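Local coordinates for uncharacterized protein (Bacteroides ovatus, PDB 4FS7) that is of unknown function but, as an extracellular leucine-rich repeat protein of the BspA type, probably binds other proteins, at residues K77-S80 / T81-E84; I99-P102 / D103-M107. One frame throughout, in Å; residues are numbered along the deposited sequence.

Interaction 1 (K77-S80 / T81-E84); sequences KIPS and TVRE
Val-82 turns its side chain onto Ile-78, four residues earlier, across a tight bend of the backbone. Starting at CB, the valine meets the isoleucine at once: Val-82 CB lies 3.6 Å from Ile-78 CG2 and is also near the carbonyl oxygen of Pro-79. From there the side chain forks. Val-82 CG1, anti to its own backbone N (chi1 165°), runs on past the same methyl, with Val-82 CG1 and Ile-78 CG2 3.8 Å apart. The other branch, beside the backbone N, touches the isoleucine methyl and the proline ring; Val-82 CG2 is 3.8 Å from Ile-78 CG2 and 4.1 Å from Pro-79 CG. One isoleucine methyl therefore faces all three side-chain carbons of the valine, and the two side chains cross at about a right angle. The bend is a type I beta turn from Pro-79 to Val-82, connecting strand 73-77 to strand 84-85 within the leucine-rich repeat solenoid, along which short strands of successive repeats stack in parallel. Its closing bond runs from Val-82 N to Pro-79 O, 3.1 Å long and nearly straight at 167°, although the N-H comes from above the carbonyl plane, 46° out of it. Within the turn, Thr-81 places OG1 between its backbone N and carbonyl carbon, which brings the hydroxyl over to the proline ring; Thr-81 OG1 lies 3.6 Å from Pro-79 CG. The same oxygen is hydrogen-bonded to the carbonyl of Val-59, tying the turn to strand 55-62, the parallel partner of strand 84-85. Ile-78 packs further against Ile-62 of that strand, and Arg-83, just past the turn, forms a salt bridge with Glu-16.

Interaction 2 (I99-P102 / D103-M107); sequences INIP and DSVKM
Pro-102, buried at the start of a type I beta turn, meets Val-105 through both its carbonyl and its ring. Val-105 N donates to Pro-102 O over 3.1 Å at 165°, from a position 49° out of the carbonyl plane, and the valine side chain leans over the same oxygen, with Val-105 CB 3.5 Å from Pro-102 O. The ring makes a looser contact, Pro-102 CD to Val-105 CG2 at 4.1 Å. This turn links strands 98-99 and 107-108 within the leucine-rich repeat coil, its apolar residues buried: Ile-101 CG2 rests 3.8 Å from Val-105 CB, while the isoleucine also packs on Phe-113 and Pro-125. Asp-103 takes the second, exposed position of the turn. With CG anti to the carbonyl carbon (chi1 -74°), its carboxylate comes back towards the backbone of Ile-101, where one water donates to both oxygens, Asp-103 OD1 at 2.6 Å and Ile-101 O at 2.7 Å. Beyond the turn, the aliphatic chain of Lys-106 curls back and Lys-106 NZ donates to Ser-104 O at 3.0 Å.

Overall arrangement
Interactions 1 and 2 are equivalent turns in series along the chain, their centres about 7 Å apart, and they lie directly against each other. The side-chain amide of Asn-100 probably donates to the backbone carbonyl of Ile-78, Asn-100 ND2 to Ile-78 O 2.9 Å. Pro-102 fits against the earlier turn: its CG lies 3.6 Å from Ile-78 CG2 and 3.3 Å from Pro-79 O, while Pro-102 CB is 3.4 Å from Val-82 O. Both contacts sit on the same side of the chain's centre, about 34 and 28 Å from it, toward the N-terminal end of the elongated repeat stack, with 77-84 next to strand 55-62.

Interaction 1 (K77-S80 / T81-E84)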
loop_
_atom_site.group_PDB
_atom_site.type_symbol
_atom_site.label_atom_id
_atom_site.label_comp_id
_atom_site.label_asym_id
_atom_site.label_seq_id
_atom_site.Cartn_x
_atom_site.Cartn_y
_atom_site.Cartn_z
ATOM N N LYS A 77 -28.582 -2.338 17.337
ATOM C CA LYS A 77 -28.958 -1.031 17.845
ATOM C C LYS A 77 -28.261 -0.829 19.185
ATOM O O LYS A 77 -28.508 -1.582 20.140
ATOM C CB LYS A 77 -30.481 -0.951 17.993
ATOM C CG LYS A 77 -31.269 -1.233 16.697
ATOM C CD LYS A 77 -32.760 -1.100 16.921
ATOM C CE LYS A 77 -33.483 -0.647 15.682
ATOM N NZ LYS A 77 -34.782 0.014 16.024
ATOM N N ILE A 78 -27.409 0.177 19.267
ATOM C CA ILE A 78 -26.611 0.430 20.438
ATOM C C ILE A 78 -27.107 1.698 21.140
ATOM O O ILE A 78 -27.185 2.738 20.515
ATOM C CB ILE A 78 -25.108 0.577 20.087
ATOM C CG1 ILE A 78 -24.587 -0.629 19.304
ATOM C CG2 ILE A 78 -24.290 0.789 21.346
ATOM C CD1 ILE A 78 -23.058 -0.638 18.974
ATOM N N PRO A 79 -27.458 1.619 22.433
ATOM C CA PRO A 79 -27.990 2.785 23.112
ATOM C C PRO A 79 -26.894 3.803 23.448
ATOM O O PRO A 79 -25.715 3.476 23.485
ATOM C CB PRO A 79 -28.583 2.186 24.398
ATOM C CG PRO A 79 -27.682 1.027 24.686
ATOM C CD PRO A 79 -27.363 0.460 23.324
ATOM N N SER A 80 -27.291 5.035 23.744
ATOM C CA SER A 80 -26.356 6.126 23.968
ATOM C C SER A 80 -25.488 5.955 25.185
ATOM O O SER A 80 -24.482 6.648 25.356
ATOM C CB SER A 80 -27.090 7.445 24.069
ATOM O OG SER A 80 -27.861 7.504 25.261
ATOM N N THR A 81 -25.906 5.037 26.054
ATOM C CA THR A 81 -25.206 4.760 27.280
ATOM C C THR A 81 -23.923 3.954 27.104
ATOM O O THR A 81 -23.071 3.941 28.002
ATOM C CB THR A 81 -26.130 4.034 28.279
ATOM O OG1 THR A 81 -26.672 2.864 27.655
ATOM C CG2 THR A 81 -27.302 4.985 28.660
ATOM N N VAL A 82 -23.775 3.312 25.944
ATOM C CA VAL A 82 -22.571 2.560 25.651
ATOM C C VAL A 82 -21.469 3.525 25.279
ATOM O O VAL A 82 -21.562 4.241 24.298
ATOM C CB VAL A 82 -22.830 1.507 24.559
ATOM C CG1 VAL A 82 -21.521 0.958 23.971
ATOM C CG2 VAL A 82 -23.677 0.359 25.096
ATOM N N ARG A 83 -20.408 3.513 26.075
ATOM C CA ARG A 83 -19.276 4.431 25.911
ATOM C C ARG A 83 -17.977 3.756 25.531
ATOM O O ARG A 83 -17.001 4.461 25.219
ATOM C CB ARG A 83 -19.056 5.287 27.142
ATOM C CG ARG A 83 -18.718 4.582 28.351
ATOM C CD ARG A 83 -18.713 5.590 29.519
ATOM N NE ARG A 83 -18.125 4.942 30.687
ATOM C CZ ARG A 83 -18.774 4.577 31.793
ATOM N NH1 ARG A 83 -20.070 4.831 31.968
ATOM N NH2 ARG A 83 -18.098 3.959 32.749
ATOM N N GLU A 84 -17.984 2.433 25.452
ATOM C CA GLU A 84 -16.790 1.659 25.120
ATOM C C GLU A 84 -17.223 0.405 24.395
ATOM O O GLU A 84 -18.207 -0.217 24.764
ATOM C CB GLU A 84 -16.073 1.279 26.407
ATOM C CG GLU A 84 -14.788 0.510 26.246
ATOM C CD GLU A 84 -14.159 0.186 27.600
ATOM O OE1 GLU A 84 -14.245 1.044 28.505
ATOM O OE2 GLU A 84 -13.584 -0.916 27.738
#

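Interaction 2 (I99-P102 / D103-M107)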
loop_
_atom_site.group_PDB
_atom_site.type_symbol
_atom_site.label_atom_id
_atom_site.label_comp_id
_atom_site.label_asym_id
_atom_site.label_seq_id
_atom_site.Cartn_x
_atom_site.Cartn_y
_atom_site.Cartn_z
ATOM N N ILE A 99 -25.594 -0.652 11.835
ATOM C CA ILE A 99 -25.093 -0.467 13.217
ATOM C C ILE A 99 -24.782 0.990 13.426
ATOM O O ILE A 99 -24.384 1.681 12.490
ATOM C CB ILE A 99 -23.838 -1.328 13.500
ATOM C CG1 ILE A 99 -23.602 -1.429 15.016
ATOM C CG2 ILE A 99 -22.618 -0.833 12.712
ATOM C CD1 ILE A 99 -22.577 -2.529 15.434
ATOM N N ASN A 100 -25.043 1.473 14.635
ATOM C CA ASN A 100 -24.686 2.827 15.041
ATOM C C ASN A 100 -23.616 2.803 16.128
ATOM O O ASN A 100 -23.594 1.896 16.962
ATOM C CB ASN A 100 -25.931 3.572 15.584
ATOM C CG ASN A 100 -26.426 3.000 16.885
ATOM O OD1 ASN A 100 -26.872 1.836 16.909
ATOM N ND2 ASN A 100 -26.377 3.776 17.957
ATOM N N ILE A 101 -22.769 3.814 16.142
ATOM C CA ILE A 101 -21.756 3.969 17.180
ATOM C C ILE A 101 -22.108 5.207 17.987
ATOM O O ILE A 101 -22.114 6.317 17.478
ATOM C CB ILE A 101 -20.341 4.132 16.628
ATOM C CG1 ILE A 101 -20.038 3.057 15.583
ATOM C CG2 ILE A 101 -19.332 4.039 17.779
ATOM C CD1 ILE A 101 -20.137 1.667 16.136
ATOM N N PRO A 102 -22.417 5.040 19.286
ATOM C CA PRO A 102 -22.770 6.194 20.107
ATOM C C PRO A 102 -21.687 7.265 20.180
ATOM O O PRO A 102 -20.489 6.983 20.082
ATOM C CB PRO A 102 -22.980 5.564 21.499
ATOM C CG PRO A 102 -23.358 4.223 21.227
ATOM C CD PRO A 102 -22.558 3.792 20.046
ATOM N N ASP A 103 -22.140 8.484 20.428
ATOM C CA ASP A 103 -21.305 9.673 20.459
ATOM C C ASP A 103 -20.215 9.620 21.486
ATOM O O ASP A 103 -19.191 10.295 21.327
ATOM C CB ASP A 103 -22.136 10.953 20.695
ATOM C CG ASP A 103 -22.930 11.393 19.501
ATOM O OD1 ASP A 103 -22.677 10.928 18.370
ATOM O OD2 ASP A 103 -23.820 12.261 19.703
ATOM N N SER A 104 -20.405 8.876 22.577
ATOM C CA SER A 104 -19.431 8.790 23.659
ATOM C C SER A 104 -18.267 7.828 23.389
ATOM O O SER A 104 -17.311 7.780 24.164
ATOM C CB SER A 104 -20.128 8.369 24.968
ATOM O OG SER A 104 -21.068 9.352 25.376
ATOM N N VAL A 105 -18.359 7.022 22.312
ATOM C CA VAL A 105 -17.290 6.057 22.009
ATOM C C VAL A 105 -16.072 6.808 21.432
ATOM O O VAL A 105 -16.212 7.537 20.446
ATOM C CB VAL A 105 -17.776 4.974 21.062
ATOM C CG1 VAL A 105 -16.615 4.104 20.559
ATOM C CG2 VAL A 105 -18.828 4.128 21.769
ATOM N N LYS A 106 -14.901 6.635 22.071
ATOM C CA LYS A 106 -13.694 7.370 21.716
ATOM C C LYS A 106 -12.699 6.549 20.885
ATOM O O LYS A 106 -11.796 7.129 20.238
ATOM C CB LYS A 106 -12.991 7.871 22.980
ATOM C CG LYS A 106 -13.846 8.878 23.782
ATOM C CD LYS A 106 -13.407 9.081 25.241
ATOM C CE LYS A 106 -14.371 10.062 25.997
ATOM N NZ LYS A 106 -15.870 9.702 25.896
HETATM N N MSE A 107 -12.847 5.239 20.904
HETATM C CA MSE A 107 -11.912 4.358 20.209
HETATM C C MSE A 107 -12.671 3.208 19.549
HETATM O O MSE A 107 -13.593 2.608 20.145
HETATM C CB MSE A 107 -10.902 3.764 21.172
HETATM C CG MSE A 107 -10.194 4.778 22.069
HETATM SE SE MSE A 107 -8.979 3.964 23.338
HETATM C CE MSE A 107 -9.377 2.113 22.841
HETATM O O HOH W 1 -22.314 8.867 16.759
#